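Local coordinates for cytochrome C-type biogenesis protein ccmF (Thermus thermophilus, PDB 6ZMQ) that binds heme b in the membrane and, as a heme lyase of cytochrome c maturation, probably serves in its transfer to apocytochrome c, at residues L23-L37 with L60-A74. Residues are numbered along the deposited sequence; the frame is centred on the assembly and turned at random.
Sequences LGNLGVSLALAFSLL and LVFPAFLAALAAFLA
Leu-23 reaches over the last turn of segment 60-74. Its CG lies 3.8 Å from Ala-74 CB, and CD1 leans toward the methyl of Ala-70; with CG trans to the backbone N (chi1 173°) the branch extends across these two small residues. At Gly-24 the backbones themselves come together, its CA 4.1 Å from the CA of Ala-71. One turn on, Gly-27 offers bare backbone: a CB there would run into the methyl of Ala-71. The methyl of Ala-67 also uses this thin spot, its CB 3.4 Å from Gly-27 O, and enters as a knob into the hole formed by Gly-27, Leu-30, Ala-31 and Phe-34. Val-28 CG1 meets Ala-71 CB although its own CB points away, while Ala-31 CB rests 3.7 Å from Ala-67 CB.

Phe-34 is the big residue of the interface. Pro-63 CB sits over one ring face, a CH-pi contact 3.6 Å from the centroid and 15° off the normal, while Ala-67 CB lies at the ring edge. Leu-60 CD2 comes within 3.8 Å of Phe-34 CD1, the two side chains crossing at about a right angle. With Phe-34 cut back to an alanine, Pro-63 CB would probably lose the ring face it sits on and a gap would open against Leu-60. Ser-35 OG bonds to Ala-31 O (2.6 Å), on the opposite face of that carbonyl from Ser-35 N, and is weakly linked to Gln-149 of helix 135-157. Leu-37 finishes the row against Leu-60 CD1.

No hydrogen bond crosses the interface. Helix 135-157 packs near Val-28, Ser-35 and Ala-68. Glycine and alanine bring the axes of helix segments 23-37 and 61-74 to 7.3 Å at 157°, an antiparallel small-xxx-small (GxxxA-type) packing of two predicted transmembrane helices, with Gly-27/Ala-31 facing Ala-67/Ala-71.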
loop_
_atom_site.group_PDB
_atom_site.type_symbol
_atom_site.label_atom_id
_atom_site.label_comp_id
_atom_site.label_asym_id
_atom_site.label_seq_id
_atom_site.Cartn_x
_atom_site.Cartn_y
_atom_site.Cartn_z
ATOM N N LEU A 23 4.774 -12.798 -30.305
ATOM C CA LEU A 23 4.893 -11.376 -29.994
ATOM C C LEU A 23 5.308 -11.149 -28.550
ATOM O O LEU A 23 6.198 -10.336 -28.289
ATOM C CB LEU A 23 3.570 -10.650 -30.242
ATOM C CG LEU A 23 3.459 -9.172 -29.821
ATOM C CD1 LEU A 23 4.516 -8.230 -30.416
ATOM C CD2 LEU A 23 2.054 -8.666 -30.083
ATOM N N GLY A 24 4.753 -11.916 -27.620
ATOM C CA GLY A 24 5.102 -11.748 -26.227
ATOM C C GLY A 24 6.445 -12.348 -25.878
ATOM O O GLY A 24 7.139 -11.866 -24.977
ATOM N N ASN A 25 6.814 -13.415 -26.592
ATOM C CA ASN A 25 8.129 -14.018 -26.404
ATOM C C ASN A 25 9.232 -13.097 -26.906
ATOM O O ASN A 25 10.236 -12.894 -26.210
ATOM C CB ASN A 25 8.193 -15.380 -27.093
ATOM C CG ASN A 25 7.741 -16.517 -26.186
ATOM O OD1 ASN A 25 8.384 -16.807 -25.173
ATOM N ND2 ASN A 25 6.663 -17.196 -26.573
ATOM N N LEU A 26 9.043 -12.491 -28.097
ATOM C CA LEU A 26 9.989 -11.480 -28.567
ATOM C C LEU A 26 9.936 -10.236 -27.691
ATOM O O LEU A 26 10.956 -9.569 -27.515
ATOM C CB LEU A 26 9.764 -11.123 -30.048
ATOM C CG LEU A 26 8.615 -10.364 -30.732
ATOM C CD1 LEU A 26 8.809 -8.845 -30.732
ATOM C CD2 LEU A 26 8.449 -10.863 -32.163
ATOM N N GLY A 27 8.775 -9.938 -27.099
ATOM C CA GLY A 27 8.658 -8.880 -26.115
ATOM C C GLY A 27 9.518 -9.041 -24.878
ATOM O O GLY A 27 10.378 -8.187 -24.635
ATOM N N VAL A 28 9.329 -10.135 -24.123
ATOM C CA VAL A 28 10.103 -10.331 -22.892
ATOM C C VAL A 28 11.576 -10.597 -23.211
ATOM O O VAL A 28 12.464 -10.107 -22.498
ATOM C CB VAL A 28 9.480 -11.410 -21.958
ATOM C CG1 VAL A 28 8.008 -11.179 -21.759
ATOM C CG2 VAL A 28 9.695 -12.855 -22.403
ATOM N N SER A 29 11.869 -11.288 -24.328
ATOM C CA SER A 29 13.257 -11.580 -24.671
ATOM C C SER A 29 13.982 -10.331 -25.155
ATOM O O SER A 29 15.129 -10.081 -24.766
ATOM C CB SER A 29 13.322 -12.687 -25.721
ATOM O OG SER A 29 12.390 -13.722 -25.446
ATOM N N LEU A 30 13.331 -9.536 -26.009
ATOM C CA LEU A 30 13.938 -8.318 -26.519
ATOM C C LEU A 30 14.076 -7.275 -25.416
ATOM O O LEU A 30 15.074 -6.557 -25.374
ATOM C CB LEU A 30 13.112 -7.804 -27.702
ATOM C CG LEU A 30 13.736 -6.985 -28.831
ATOM C CD1 LEU A 30 15.203 -7.344 -29.077
ATOM C CD2 LEU A 30 12.924 -7.253 -30.082
ATOM N N ALA A 31 13.133 -7.243 -24.461
ATOM C CA ALA A 31 13.252 -6.360 -23.297
ATOM C C ALA A 31 14.389 -6.786 -22.385
ATOM O O ALA A 31 15.096 -5.930 -21.836
ATOM C CB ALA A 31 11.941 -6.327 -22.498
ATOM N N LEU A 32 14.558 -8.103 -22.206
ATOM C CA LEU A 32 15.683 -8.641 -21.455
ATOM C C LEU A 32 17.009 -8.291 -22.125
ATOM O O LEU A 32 17.988 -7.964 -21.444
ATOM C CB LEU A 32 15.535 -10.153 -21.342
ATOM C CG LEU A 32 16.269 -10.910 -20.230
ATOM C CD1 LEU A 32 16.060 -12.403 -20.400
ATOM C CD2 LEU A 32 17.734 -10.578 -20.111
ATOM N N ALA A 33 17.047 -8.348 -23.469
ATOM C CA ALA A 33 18.260 -8.022 -24.218
ATOM C C ALA A 33 18.610 -6.537 -24.097
ATOM O O ALA A 33 19.780 -6.187 -23.849
ATOM C CB ALA A 33 18.090 -8.425 -25.683
ATOM N N PHE A 34 17.597 -5.659 -24.217
ATOM C CA PHE A 34 17.818 -4.217 -24.094
ATOM C C PHE A 34 18.253 -3.840 -22.684
ATOM O O PHE A 34 19.171 -3.030 -22.508
ATOM C CB PHE A 34 16.555 -3.428 -24.463
ATOM C CG PHE A 34 16.184 -3.499 -25.921
ATOM C CD1 PHE A 34 17.155 -3.446 -26.924
ATOM C CD2 PHE A 34 14.850 -3.582 -26.289
ATOM C CE1 PHE A 34 16.797 -3.520 -28.279
ATOM C CE2 PHE A 34 14.484 -3.660 -27.621
ATOM C CZ PHE A 34 15.459 -3.619 -28.625
ATOM N N SER A 35 17.616 -4.438 -21.668
ATOM C CA SER A 35 17.972 -4.117 -20.291
ATOM C C SER A 35 19.312 -4.727 -19.875
ATOM O O SER A 35 20.030 -4.134 -19.058
ATOM C CB SER A 35 16.845 -4.531 -19.354
ATOM O OG SER A 35 15.588 -4.181 -19.912
ATOM N N LEU A 36 19.670 -5.902 -20.420
ATOM C CA LEU A 36 20.984 -6.496 -20.167
ATOM C C LEU A 36 22.102 -5.639 -20.725
ATOM O O LEU A 36 23.114 -5.399 -20.051
ATOM C CB LEU A 36 21.081 -7.894 -20.775
ATOM C CG LEU A 36 20.890 -9.179 -19.970
ATOM C CD1 LEU A 36 20.761 -10.376 -20.922
ATOM C CD2 LEU A 36 22.012 -9.375 -18.954
ATOM N N LEU A 37 21.949 -5.174 -21.966
ATOM C CA LEU A 37 23.026 -4.368 -22.516
ATOM C C LEU A 37 22.976 -2.945 -21.955
ATOM O O LEU A 37 24.008 -2.272 -21.905
ATOM C CB LEU A 37 22.979 -4.441 -24.044
ATOM C CG LEU A 37 24.067 -3.772 -24.890
ATOM C CD1 LEU A 37 25.085 -4.835 -25.282
ATOM C CD2 LEU A 37 23.506 -3.167 -26.166
ATOM N N LEU A 60 18.931 2.976 -24.515
ATOM C CA LEU A 60 18.131 1.754 -24.442
ATOM C C LEU A 60 16.953 1.808 -23.462
ATOM O O LEU A 60 16.299 0.780 -23.262
ATOM C CB LEU A 60 19.013 0.558 -24.095
ATOM C CG LEU A 60 20.162 0.250 -25.050
ATOM C CD1 LEU A 60 21.269 -0.325 -24.244
ATOM C CD2 LEU A 60 19.729 -0.737 -26.129
ATOM N N VAL A 61 16.653 2.961 -22.859
ATOM C CA VAL A 61 15.519 3.033 -21.932
ATOM C C VAL A 61 14.192 2.985 -22.686
ATOM O O VAL A 61 13.238 2.331 -22.250
ATOM C CB VAL A 61 15.614 4.285 -21.039
ATOM C CG1 VAL A 61 16.563 4.045 -19.872
ATOM C CG2 VAL A 61 16.073 5.465 -21.842
ATOM N N PHE A 62 14.107 3.698 -23.809
ATOM C CA PHE A 62 12.912 3.660 -24.652
ATOM C C PHE A 62 12.670 2.298 -25.327
ATOM O O PHE A 62 11.517 1.828 -25.280
ATOM C CB PHE A 62 12.981 4.846 -25.633
ATOM C CG PHE A 62 11.651 5.303 -26.163
ATOM C CD1 PHE A 62 10.696 5.855 -25.316
ATOM C CD2 PHE A 62 11.376 5.217 -27.528
ATOM C CE1 PHE A 62 9.480 6.292 -25.817
ATOM C CE2 PHE A 62 10.165 5.643 -28.038
ATOM C CZ PHE A 62 9.213 6.185 -27.180
ATOM N N PRO A 63 13.665 1.597 -25.930
ATOM C CA PRO A 63 13.347 0.257 -26.477
ATOM C C PRO A 63 13.008 -0.823 -25.453
ATOM O O PRO A 63 12.201 -1.712 -25.768
ATOM C CB PRO A 63 14.622 -0.102 -27.251
ATOM C CG PRO A 63 15.145 1.169 -27.698
ATOM C CD PRO A 63 14.976 2.021 -26.484
ATOM N N ALA A 64 13.592 -0.774 -24.247
ATOM C CA ALA A 64 13.292 -1.757 -23.202
ATOM C C ALA A 64 11.848 -1.649 -22.735
ATOM O O ALA A 64 11.148 -2.669 -22.603
ATOM C CB ALA A 64 14.231 -1.564 -22.011
ATOM N N PHE A 65 11.379 -0.411 -22.543
ATOM C CA PHE A 65 9.980 -0.177 -22.203
ATOM C C PHE A 65 9.064 -0.532 -23.367
ATOM O O PHE A 65 7.937 -0.991 -23.154
ATOM C CB PHE A 65 9.778 1.282 -21.753
ATOM C CG PHE A 65 8.349 1.780 -21.863
ATOM C CD1 PHE A 65 7.402 1.370 -20.929
ATOM C CD2 PHE A 65 7.940 2.608 -22.911
ATOM C CE1 PHE A 65 6.082 1.793 -21.019
ATOM C CE2 PHE A 65 6.629 3.034 -22.999
ATOM C CZ PHE A 65 5.702 2.625 -22.052
ATOM N N LEU A 66 9.529 -0.329 -24.605
ATOM C CA LEU A 66 8.696 -0.651 -25.762
ATOM C C LEU A 66 8.504 -2.152 -25.926
ATOM O O LEU A 66 7.406 -2.606 -26.266
ATOM C CB LEU A 66 9.290 -0.051 -27.032
ATOM C CG LEU A 66 8.860 1.401 -27.216
ATOM C CD1 LEU A 66 9.592 2.041 -28.380
ATOM C CD2 LEU A 66 7.350 1.498 -27.385
ATOM N N ALA A 67 9.553 -2.938 -25.684
ATOM C CA ALA A 67 9.400 -4.389 -25.728
ATOM C C ALA A 67 8.590 -4.903 -24.539
ATOM O O ALA A 67 7.835 -5.878 -24.673
ATOM C CB ALA A 67 10.763 -5.062 -25.789
ATOM N N ALA A 68 8.719 -4.257 -23.370
ATOM C CA ALA A 68 7.842 -4.586 -22.240
ATOM C C ALA A 68 6.378 -4.291 -22.556
ATOM O O ALA A 68 5.500 -5.112 -22.254
ATOM C CB ALA A 68 8.275 -3.810 -20.989
ATOM N N LEU A 69 6.111 -3.178 -23.244
ATOM C CA LEU A 69 4.752 -2.848 -23.662
ATOM C C LEU A 69 4.254 -3.796 -24.737
ATOM O O LEU A 69 3.059 -4.104 -24.763
ATOM C CB LEU A 69 4.691 -1.386 -24.126
ATOM C CG LEU A 69 3.414 -0.679 -24.629
ATOM C CD1 LEU A 69 3.587 0.798 -24.387
ATOM C CD2 LEU A 69 3.108 -0.854 -26.133
ATOM N N ALA A 70 5.155 -4.277 -25.599
ATOM C CA ALA A 70 4.788 -5.275 -26.600
ATOM C C ALA A 70 4.362 -6.587 -25.948
ATOM O O ALA A 70 3.400 -7.223 -26.388
ATOM C CB ALA A 70 5.959 -5.498 -27.559
ATOM N N ALA A 71 5.036 -6.981 -24.869
ATOM C CA ALA A 71 4.669 -8.218 -24.175
ATOM C C ALA A 71 3.344 -8.088 -23.418
ATOM O O ALA A 71 2.515 -9.013 -23.432
ATOM C CB ALA A 71 5.794 -8.633 -23.236
ATOM N N PHE A 72 3.128 -6.946 -22.748
ATOM C CA PHE A 72 1.855 -6.718 -22.053
ATOM C C PHE A 72 0.686 -6.621 -23.022
ATOM O O PHE A 72 -0.399 -7.158 -22.759
ATOM C CB PHE A 72 1.930 -5.447 -21.219
ATOM C CG PHE A 72 0.716 -5.194 -20.359
ATOM C CD1 PHE A 72 0.573 -5.827 -19.132
ATOM C CD2 PHE A 72 -0.271 -4.292 -20.764
ATOM C CE1 PHE A 72 -0.537 -5.583 -18.333
ATOM C CE2 PHE A 72 -1.384 -4.050 -19.976
ATOM C CZ PHE A 72 -1.516 -4.694 -18.759
ATOM N N LEU A 73 0.874 -5.903 -24.128
ATOM C CA LEU A 73 -0.192 -5.796 -25.111
ATOM C C LEU A 73 -0.393 -7.107 -25.864
ATOM O O LEU A 73 -1.490 -7.351 -26.366
ATOM C CB LEU A 73 0.095 -4.634 -26.063
ATOM C CG LEU A 73 -0.147 -3.201 -25.554
ATOM C CD1 LEU A 73 -0.451 -2.272 -26.720
ATOM C CD2 LEU A 73 -1.256 -3.112 -24.500
ATOM N N ALA A 74 0.630 -7.969 -25.924
ATOM C CA ALA A 74 0.435 -9.336 -26.407
ATOM C C ALA A 74 -0.450 -10.139 -25.464
ATOM O O ALA A 74 -1.298 -10.918 -25.921
ATOM C CB ALA A 74 1.784 -10.031 -26.577
#